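Local coordinates for protein tryptophan--tRNA ligase (Pyrococcus horikoshii, PDB 3JXE) that catalyses the ATP-dependent joining of L-tryptophan to its cognate tRNA, releasing AMP and diphosphate, as a class I aminoacyl-tRNA synthetase, at residues B[28-33]-B[56-61]; B[48-53]-B[94-99]. All coordinates share one frame; numbering follows the deposited sequence.

Contact 1 of 2, residues B[28-33]-B[56-61]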
ATOM      1  N   SER B  28      -3.073 -18.135  24.737  1.00 92.48           N
ATOM      2  CA  SER B  28      -3.469 -18.624  26.055  1.00 92.93           C
ATOM      3  C   SER B  28      -4.947 -19.025  26.077  1.00 93.30           C
ATOM      4  O   SER B  28      -5.778 -18.342  25.473  1.00 93.30           O
ATOM      5  CB  SER B  28      -3.166 -17.578  27.133  1.00 92.88           C
ATOM      6  OG  SER B  28      -3.680 -16.307  26.776  1.00 92.92           O
ATOM      7  N   PRO B  29      -5.277 -20.142  26.765  1.00 93.71           N
ATOM      8  CA  PRO B  29      -6.656 -20.640  26.833  1.00 94.04           C
ATOM      9  C   PRO B  29      -7.607 -19.677  27.542  1.00 94.44           C
ATOM     10  O   PRO B  29      -7.227 -19.045  28.532  1.00 94.46           O
ATOM     11  CB  PRO B  29      -6.522 -21.939  27.637  1.00 93.98           C
ATOM     12  CG  PRO B  29      -5.267 -21.780  28.413  1.00 93.81           C
ATOM     13  CD  PRO B  29      -4.352 -21.009  27.520  1.00 93.72           C
ATOM     14  N   LEU B  30      -8.829 -19.574  27.022  1.00 94.95           N
ATOM     15  CA  LEU B  30      -9.854 -18.699  27.584  1.00 95.45           C
ATOM     16  C   LEU B  30     -10.428 -19.334  28.848  1.00 95.90           C
ATOM     17  O   LEU B  30     -11.397 -20.096  28.788  1.00 95.89           O
ATOM     18  CB  LEU B  30     -10.965 -18.447  26.559  1.00 95.36           C
ATOM     19  CG  LEU B  30     -11.492 -17.025  26.342  1.00 95.23           C
ATOM     20  CD1 LEU B  30     -12.712 -17.066  25.433  1.00 95.02           C
ATOM     21  CD2 LEU B  30     -11.821 -16.306  27.648  1.00 95.11           C
ATOM     22  N   THR B  31      -9.818 -19.010  29.986  1.00 96.51           N
ATOM     23  CA  THR B  31     -10.150 -19.633  31.269  1.00 97.08           C
ATOM     24  C   THR B  31     -11.604 -19.422  31.677  1.00 97.48           C
ATOM     25  O   THR B  31     -12.222 -18.411  31.327  1.00 97.52           O
ATOM     26  CB  THR B  31      -9.230 -19.134  32.412  1.00 97.07           C
ATOM     27  OG1 THR B  31      -9.366 -17.714  32.560  1.00 97.17           O
ATOM     28  CG2 THR B  31      -7.770 -19.484  32.133  1.00 97.15           C
ATOM     29  N   GLU B  32     -12.130 -20.391  32.425  1.00 97.99           N
ATOM     30  CA  GLU B  32     -13.498 -20.364  32.950  1.00 98.43           C
ATOM     31  C   GLU B  32     -13.741 -19.122  33.810  1.00 98.73           C
ATOM     32  O   GLU B  32     -14.867 -18.624  33.893  1.00 98.72           O
ATOM     33  CB  GLU B  32     -13.780 -21.628  33.776  1.00 98.43           C
ATOM     34  CG  GLU B  32     -13.445 -22.960  33.080  1.00 98.39           C
ATOM     35  CD  GLU B  32     -11.951 -23.295  33.080  1.00 98.29           C
ATOM     36  OE1 GLU B  32     -11.249 -22.957  34.062  1.00 98.28           O
ATOM     37  OE2 GLU B  32     -11.481 -23.903  32.094  1.00 98.08           O
ATOM     38  N   ASP B  33     -12.672 -18.635  34.439  1.00 99.11           N
ATOM     39  CA  ASP B  33     -12.716 -17.444  35.282  1.00 99.53           C
ATOM     40  C   ASP B  33     -12.990 -16.182  34.469  1.00 99.72           C
ATOM     41  O   ASP B  33     -13.747 -15.311  34.902  1.00 99.77           O
ATOM     42  CB  ASP B  33     -11.402 -17.291  36.056  1.00 99.60           C
ATOM     43  CG  ASP B  33     -11.078 -18.504  36.914  1.00 99.90           C
ATOM     44  OD1 ASP B  33     -10.857 -18.323  38.135  1.00100.13           O
ATOM     45  OD2 ASP B  33     -11.047 -19.637  36.372  1.00100.21           O
ATOM     46  N   PHE B  56     -12.299 -20.409  22.290  1.00 84.81           N
ATOM     47  CA  PHE B  56     -11.518 -21.253  23.190  1.00 84.57           C
ATOM     48  C   PHE B  56     -10.196 -20.621  23.612  1.00 84.52           C
ATOM     49  O   PHE B  56      -9.648 -20.962  24.662  1.00 84.55           O
ATOM     50  CB  PHE B  56     -11.253 -22.609  22.526  1.00 84.48           C
ATOM     51  CG  PHE B  56     -10.287 -22.546  21.370  1.00 84.20           C
ATOM     52  CD1 PHE B  56      -9.007 -23.073  21.493  1.00 83.90           C
ATOM     53  CD2 PHE B  56     -10.654 -21.955  20.162  1.00 84.03           C
ATOM     54  CE1 PHE B  56      -8.110 -23.018  20.433  1.00 83.71           C
ATOM     55  CE2 PHE B  56      -9.762 -21.895  19.097  1.00 83.76           C
ATOM     56  CZ  PHE B  56      -8.489 -22.431  19.234  1.00 83.63           C
ATOM     57  N   SER B  57      -9.690 -19.708  22.787  1.00 84.42           N
ATOM     58  CA  SER B  57      -8.380 -19.103  23.002  1.00 84.29           C
ATOM     59  C   SER B  57      -8.452 -17.579  23.018  1.00 84.20           C
ATOM     60  O   SER B  57      -9.369 -16.986  22.452  1.00 84.22           O
ATOM     61  CB  SER B  57      -7.404 -19.577  21.926  1.00 84.26           C
ATOM     62  OG  SER B  57      -6.132 -18.986  22.100  1.00 84.36           O
ATOM     63  N   HIS B  58      -7.476 -16.953  23.671  1.00 84.11           N
ATOM     64  CA  HIS B  58      -7.420 -15.498  23.753  1.00 84.04           C
ATOM     65  C   HIS B  58      -5.988 -14.966  23.812  1.00 83.99           C
ATOM     66  O   HIS B  58      -5.032 -15.726  23.982  1.00 83.98           O
ATOM     67  CB  HIS B  58      -8.220 -14.994  24.963  1.00 84.06           C
ATOM     68  CG  HIS B  58      -7.457 -15.025  26.252  1.00 84.15           C
ATOM     69  ND1 HIS B  58      -7.365 -16.155  27.037  1.00 84.36           N
ATOM     70  CD2 HIS B  58      -6.748 -14.064  26.892  1.00 84.07           C
ATOM     71  CE1 HIS B  58      -6.632 -15.889  28.104  1.00 84.26           C
ATOM     72  NE2 HIS B  58      -6.248 -14.626  28.041  1.00 84.19           N
ATOM     73  N   ARG B  59      -5.864 -13.652  23.664  1.00 83.95           N
ATOM     74  CA  ARG B  59      -4.618 -12.933  23.888  1.00 83.93           C
ATOM     75  C   ARG B  59      -4.938 -11.642  24.627  1.00 84.11           C
ATOM     76  O   ARG B  59      -5.779 -10.866  24.171  1.00 84.12           O
ATOM     77  CB  ARG B  59      -3.925 -12.615  22.564  1.00 83.80           C
ATOM     78  CG  ARG B  59      -3.090 -13.744  22.005  1.00 83.41           C
ATOM     79  CD  ARG B  59      -2.028 -13.207  21.068  1.00 82.81           C
ATOM     80  NE  ARG B  59      -0.838 -14.053  21.062  1.00 82.53           N
ATOM     81  CZ  ARG B  59      -0.484 -14.850  20.059  1.00 82.30           C
ATOM     82  NH1 ARG B  59      -1.222 -14.907  18.966  1.00 82.33           N
ATOM     83  NH2 ARG B  59       0.615 -15.585  20.147  1.00 82.33           N
ATOM     84  N   ASP B  60      -4.289 -11.430  25.773  1.00 84.30           N
ATOM     85  CA  ASP B  60      -4.451 -10.207  26.578  1.00 84.50           C
ATOM     86  C   ASP B  60      -5.903  -9.798  26.859  1.00 84.67           C
ATOM     87  O   ASP B  60      -6.197  -8.610  27.028  1.00 84.70           O
ATOM     88  CB  ASP B  60      -3.703  -9.029  25.933  1.00 84.46           C
ATOM     89  CG  ASP B  60      -2.231  -8.990  26.299  1.00 84.42           C
ATOM     90  OD1 ASP B  60      -1.757  -9.885  27.032  1.00 84.32           O
ATOM     91  OD2 ASP B  60      -1.544  -8.051  25.844  1.00 84.38           O
ATOM     92  N   TYR B  61      -6.805 -10.778  26.915  1.00 84.88           N
ATOM     93  CA  TYR B  61      -8.221 -10.492  27.150  1.00 85.07           C
ATOM     94  C   TYR B  61      -8.476 -10.036  28.589  1.00 85.32           C
ATOM     95  O   TYR B  61      -9.391  -9.251  28.846  1.00 85.35           O
ATOM     96  CB  TYR B  61      -9.102 -11.694  26.788  1.00 84.99           C
ATOM     97  CG  TYR B  61     -10.581 -11.391  26.853  1.00 84.69           C
ATOM     98  CD1 TYR B  61     -11.182 -10.565  25.906  1.00 84.41           C
ATOM     99  CD2 TYR B  61     -11.377 -11.920  27.865  1.00 84.36           C
ATOM    100  CE1 TYR B  61     -12.536 -10.272  25.966  1.00 84.17           C
ATOM    101  CE2 TYR B  61     -12.734 -11.637  27.930  1.00 84.01           C
ATOM    102  CZ  TYR B  61     -13.305 -10.811  26.978  1.00 83.91           C
ATOM    103  OH  TYR B  61     -14.645 -10.520  27.027  1.00 83.80           O
TER
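S28 and H58 face each other as an antiparallel hydrogen-bonded pair, and their backbones carry the contact. H58 N gives its proton to S28 O at 2.8 Å, and S28 N returns a bond to H58 O at 3.2 Å. Next along, P29 and S57 form a non-hydrogen-bonded pair, and beyond them L30 N bonds to F56 O at 2.9 Å (N-H...O angle 172°).

Side-chain polar groups add to this ladder. S28 OG also bonds to H58 O (3.2 Å), approaching from above the carbonyl plane, so two donors of one serine grip the same oxygen. With CG of H58 held between its own backbone N and carbonyl carbon (chi1 84°), the imidazole folds back toward the 28-33 segment: S28 OG lies over one face, toward the rim, while P29 O sits at the ring edge, 3.2 Å from H58 CE1. The hydroxyl of S57 is engaged chiefly by T27, with H240 as a further partner.

Apolar contact comes from L30, whose CG meets H58 CB at 4.1 Å and whose CD2 lies 4.4 Å from Y61 CD2. Its CB, separately, packs 3.4 Å from F56 O, the carbonyl that L30 N also bonds. L35 and L239 also touch this leucine.

F56 and S57 both face H240 in a classic beta bulge. The arrangement is a short antiparallel edge pairing, with 28-29 as the outermost strand beside 55-59 in the mixed sheet of the Rossmann-fold catalytic domain.

Contact 2 of 2, residues B[48-53]-B[94-99]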
ATOM      1  N   ILE B  48     -24.371 -18.001  23.252  1.00 95.71           N
ATOM      2  CA  ILE B  48     -24.170 -19.430  22.989  1.00 95.17           C
ATOM      3  C   ILE B  48     -22.703 -19.811  22.723  1.00 94.79           C
ATOM      4  O   ILE B  48     -22.179 -20.737  23.343  1.00 94.75           O
ATOM      5  CB  ILE B  48     -25.119 -19.936  21.848  1.00 95.20           C
ATOM      6  CG1 ILE B  48     -24.857 -21.411  21.515  1.00 95.22           C
ATOM      7  CG2 ILE B  48     -25.044 -19.025  20.606  1.00 95.21           C
ATOM      8  CD1 ILE B  48     -25.712 -21.963  20.389  1.00 95.25           C
ATOM      9  N   PHE B  49     -22.048 -19.075  21.827  1.00 94.30           N
ATOM     10  CA  PHE B  49     -20.673 -19.376  21.417  1.00 93.81           C
ATOM     11  C   PHE B  49     -19.617 -19.045  22.475  1.00 93.44           C
ATOM     12  O   PHE B  49     -18.504 -19.574  22.428  1.00 93.40           O
ATOM     13  CB  PHE B  49     -20.334 -18.694  20.084  1.00 93.83           C
ATOM     14  CG  PHE B  49     -20.873 -17.295  19.957  1.00 93.88           C
ATOM     15  CD1 PHE B  49     -20.264 -16.234  20.620  1.00 93.93           C
ATOM     16  CD2 PHE B  49     -21.987 -17.038  19.163  1.00 93.93           C
ATOM     17  CE1 PHE B  49     -20.762 -14.939  20.502  1.00 94.06           C
ATOM     18  CE2 PHE B  49     -22.494 -15.746  19.036  1.00 93.96           C
ATOM     19  CZ  PHE B  49     -21.879 -14.694  19.707  1.00 94.03           C
ATOM     20  N   PHE B  50     -19.961 -18.175  23.422  1.00 92.95           N
ATOM     21  CA  PHE B  50     -19.049 -17.858  24.519  1.00 92.46           C
ATOM     22  C   PHE B  50     -19.116 -18.884  25.647  1.00 92.14           C
ATOM     23  O   PHE B  50     -18.093 -19.458  26.025  1.00 92.12           O
ATOM     24  CB  PHE B  50     -19.273 -16.438  25.057  1.00 92.47           C
ATOM     25  CG  PHE B  50     -18.610 -15.359  24.239  1.00 92.41           C
ATOM     26  CD1 PHE B  50     -17.345 -15.558  23.683  1.00 92.41           C
ATOM     27  CD2 PHE B  50     -19.240 -14.133  24.047  1.00 92.39           C
ATOM     28  CE1 PHE B  50     -16.732 -14.560  22.930  1.00 92.36           C
ATOM     29  CE2 PHE B  50     -18.634 -13.126  23.300  1.00 92.39           C
ATOM     30  CZ  PHE B  50     -17.377 -13.341  22.740  1.00 92.40           C
ATOM     31  N   ARG B  51     -20.317 -19.122  26.171  1.00 91.69           N
ATOM     32  CA  ARG B  51     -20.494 -20.035  27.307  1.00 91.24           C
ATOM     33  C   ARG B  51     -20.262 -21.506  26.959  1.00 90.76           C
ATOM     34  O   ARG B  51     -19.888 -22.295  27.828  1.00 90.73           O
ATOM     35  CB  ARG B  51     -21.857 -19.843  27.992  1.00 91.34           C
ATOM     36  CG  ARG B  51     -23.072 -19.861  27.073  1.00 91.67           C
ATOM     37  CD  ARG B  51     -24.341 -20.173  27.861  1.00 92.41           C
ATOM     38  NE  ARG B  51     -25.485 -19.367  27.431  1.00 92.89           N
ATOM     39  CZ  ARG B  51     -26.316 -19.687  26.441  1.00 93.10           C
ATOM     40  NH1 ARG B  51     -26.144 -20.803  25.745  1.00 93.31           N
ATOM     41  NH2 ARG B  51     -27.322 -18.877  26.139  1.00 93.12           N
ATOM     42  N   ARG B  52     -20.473 -21.869  25.696  1.00 90.17           N
ATOM     43  CA  ARG B  52     -20.222 -23.240  25.249  1.00 89.64           C
ATOM     44  C   ARG B  52     -18.808 -23.415  24.687  1.00 89.20           C
ATOM     45  O   ARG B  52     -18.493 -24.441  24.077  1.00 89.13           O
ATOM     46  CB  ARG B  52     -21.290 -23.702  24.253  1.00 89.71           C
ATOM     47  CG  ARG B  52     -22.672 -23.854  24.871  1.00 89.77           C
ATOM     48  CD  ARG B  52     -23.659 -24.442  23.889  1.00 89.97           C
ATOM     49  NE  ARG B  52     -25.040 -24.148  24.270  1.00 90.25           N
ATOM     50  CZ  ARG B  52     -26.096 -24.321  23.478  1.00 90.33           C
ATOM     51  NH1 ARG B  52     -25.948 -24.790  22.246  1.00 90.37           N
ATOM     52  NH2 ARG B  52     -27.308 -24.020  23.921  1.00 90.41           N
ATOM     53  N   LYS B  53     -17.972 -22.401  24.910  1.00 88.66           N
ATOM     54  CA  LYS B  53     -16.534 -22.429  24.605  1.00 88.12           C
ATOM     55  C   LYS B  53     -16.184 -22.720  23.141  1.00 87.64           C
ATOM     56  O   LYS B  53     -15.241 -23.464  22.849  1.00 87.60           O
ATOM     57  CB  LYS B  53     -15.788 -23.374  25.564  1.00 88.18           C
ATOM     58  CG  LYS B  53     -15.719 -22.861  26.994  1.00 88.36           C
ATOM     59  CD  LYS B  53     -15.234 -23.934  27.954  1.00 88.74           C
ATOM     60  CE  LYS B  53     -15.252 -23.424  29.387  1.00 88.89           C
ATOM     61  NZ  LYS B  53     -14.890 -24.491  30.362  1.00 89.04           N
ATOM     62  N   PHE B  94     -18.583 -11.974  13.634  1.00 72.62           N
ATOM     63  CA  PHE B  94     -19.352 -10.728  13.599  1.00 72.93           C
ATOM     64  C   PHE B  94     -20.457 -10.666  14.655  1.00 73.19           C
ATOM     65  O   PHE B  94     -20.760  -9.590  15.172  1.00 73.23           O
ATOM     66  CB  PHE B  94     -19.922 -10.483  12.199  1.00 72.83           C
ATOM     67  CG  PHE B  94     -18.875 -10.166  11.168  1.00 72.85           C
ATOM     68  CD1 PHE B  94     -18.347 -11.169  10.362  1.00 72.76           C
ATOM     69  CD2 PHE B  94     -18.408  -8.865  11.007  1.00 72.81           C
ATOM     70  CE1 PHE B  94     -17.374 -10.881   9.406  1.00 72.58           C
ATOM     71  CE2 PHE B  94     -17.434  -8.568  10.055  1.00 72.77           C
ATOM     72  CZ  PHE B  94     -16.917  -9.580   9.254  1.00 72.59           C
ATOM     73  N   PHE B  95     -21.049 -11.817  14.969  1.00 73.52           N
ATOM     74  CA  PHE B  95     -22.041 -11.913  16.040  1.00 73.83           C
ATOM     75  C   PHE B  95     -21.406 -11.725  17.414  1.00 74.06           C
ATOM     76  O   PHE B  95     -22.011 -11.132  18.310  1.00 74.10           O
ATOM     77  CB  PHE B  95     -22.787 -13.250  15.982  1.00 73.83           C
ATOM     78  CG  PHE B  95     -23.992 -13.233  15.087  1.00 73.88           C
ATOM     79  CD1 PHE B  95     -23.910 -13.695  13.777  1.00 74.00           C
ATOM     80  CD2 PHE B  95     -25.213 -12.752  15.554  1.00 73.94           C
ATOM     81  CE1 PHE B  95     -25.025 -13.677  12.944  1.00 74.21           C
ATOM     82  CE2 PHE B  95     -26.334 -12.729  14.729  1.00 74.07           C
ATOM     83  CZ  PHE B  95     -26.241 -13.193  13.422  1.00 74.17           C
ATOM     84  N   ALA B  96     -20.188 -12.239  17.569  1.00 74.39           N
ATOM     85  CA  ALA B  96     -19.414 -12.059  18.791  1.00 74.73           C
ATOM     86  C   ALA B  96     -19.031 -10.595  18.968  1.00 75.02           C
ATOM     87  O   ALA B  96     -19.091 -10.060  20.075  1.00 75.05           O
ATOM     88  CB  ALA B  96     -18.175 -12.935  18.767  1.00 74.67           C
ATOM     89  N   THR B  97     -18.655  -9.954  17.863  1.00 75.40           N
ATOM     90  CA  THR B  97     -18.274  -8.546  17.867  1.00 75.83           C
ATOM     91  C   THR B  97     -19.486  -7.646  18.121  1.00 76.11           C
ATOM     92  O   THR B  97     -19.358  -6.582  18.733  1.00 76.21           O
ATOM     93  CB  THR B  97     -17.584  -8.145  16.546  1.00 75.83           C
ATOM     94  OG1 THR B  97     -16.748  -9.218  16.096  1.00 75.97           O
ATOM     95  CG2 THR B  97     -16.728  -6.910  16.745  1.00 75.88           C
ATOM     96  N   LYS B  98     -20.655  -8.085  17.650  1.00 76.44           N
ATOM     97  CA  LYS B  98     -21.921  -7.395  17.898  1.00 76.69           C
ATOM     98  C   LYS B  98     -22.216  -7.327  19.392  1.00 76.79           C
ATOM     99  O   LYS B  98     -22.516  -6.259  19.927  1.00 76.81           O
ATOM    100  CB  LYS B  98     -23.070  -8.101  17.168  1.00 76.72           C
ATOM    101  CG  LYS B  98     -24.451  -7.531  17.466  1.00 77.04           C
ATOM    102  CD  LYS B  98     -25.544  -8.545  17.168  1.00 77.62           C
ATOM    103  CE  LYS B  98     -26.918  -8.019  17.558  1.00 77.96           C
ATOM    104  NZ  LYS B  98     -27.369  -6.902  16.678  1.00 78.38           N
ATOM    105  N   TRP B  99     -22.118  -8.479  20.053  1.00 76.94           N
ATOM    106  CA  TRP B  99     -22.391  -8.594  21.479  1.00 77.13           C
ATOM    107  C   TRP B  99     -21.408  -7.782  22.317  1.00 77.11           C
ATOM    108  O   TRP B  99     -21.799  -7.165  23.310  1.00 77.13           O
ATOM    109  CB  TRP B  99     -22.359 -10.060  21.904  1.00 77.21           C
ATOM    110  CG  TRP B  99     -22.855 -10.285  23.293  1.00 77.79           C
ATOM    111  CD1 TRP B  99     -24.141 -10.533  23.671  1.00 78.19           C
ATOM    112  CD2 TRP B  99     -22.075 -10.284  24.497  1.00 78.38           C
ATOM    113  NE1 TRP B  99     -24.214 -10.691  25.033  1.00 78.59           N
ATOM    114  CE2 TRP B  99     -22.961 -10.541  25.566  1.00 78.59           C
ATOM    115  CE3 TRP B  99     -20.715 -10.090  24.775  1.00 78.54           C
ATOM    116  CZ2 TRP B  99     -22.532 -10.611  26.897  1.00 78.84           C
ATOM    117  CZ3 TRP B  99     -20.288 -10.158  26.098  1.00 78.70           C
ATOM    118  CH2 TRP B  99     -21.196 -10.417  27.141  1.00 78.89           C
TER
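F49 and F50 meet the helix carrying F95, A96 and W99, with no hydrogen bond across the contact. The far end of the F49 ring meets the helix backbone: CE1 lies 3.6 Å from A96 CA, and CZ is 3.8 Å from F95 C. On the neighbouring rim, F49 CE2 touches F95 CB at 4.0 Å. A96 CB touches both rings, 3.7 Å from F49 CE1 and 4.1 Å from F50 CZ.

With W99 CG anti to its backbone N (chi1 -170°), the indole reaches F50, which turns an edge toward its face in an offset edge-to-face pair, centroids 5.9 Å apart and planes at 69°. F49 CE1 lies over one face of the F50 ring, so the two phenylalanines brace each other. Putting a serine at F49 would probably open a gap against A96 and F95 CB and leave the F50 ring freer to turn.

Farther out, a Schellman motif at K53 ends helix 48-51, while R51 and R52 form salt bridges to D315. Helix 48-51 packs against helix 88-104, with F55 of strand 55-59 touching F49, F50 and A96; helix 88-104 in turn rests on strands 75-80 and 108-112 through F94 and T97.

How the contacts relate
The two contacts have centres about 14 Å apart and interleave along the chain: 28-33, 48-53, 56-61, then 94-99. Helix 32-42, which starts in contact 1, is followed by helix 48-51 of contact 2, and this leads into strand 55-59, back in contact 1. They meet directly where E32 CG packs 3.4 Å from K53 NZ. Contact 1 builds the edge of the mixed sheet, whereas contact 2 ties the same N-terminal region to helix 88-104, which begins in the HIGH motif. Both approach the bound tryptophanyl-5'AMP, the side chains of F56 and A96 each lying about 9 Å from it.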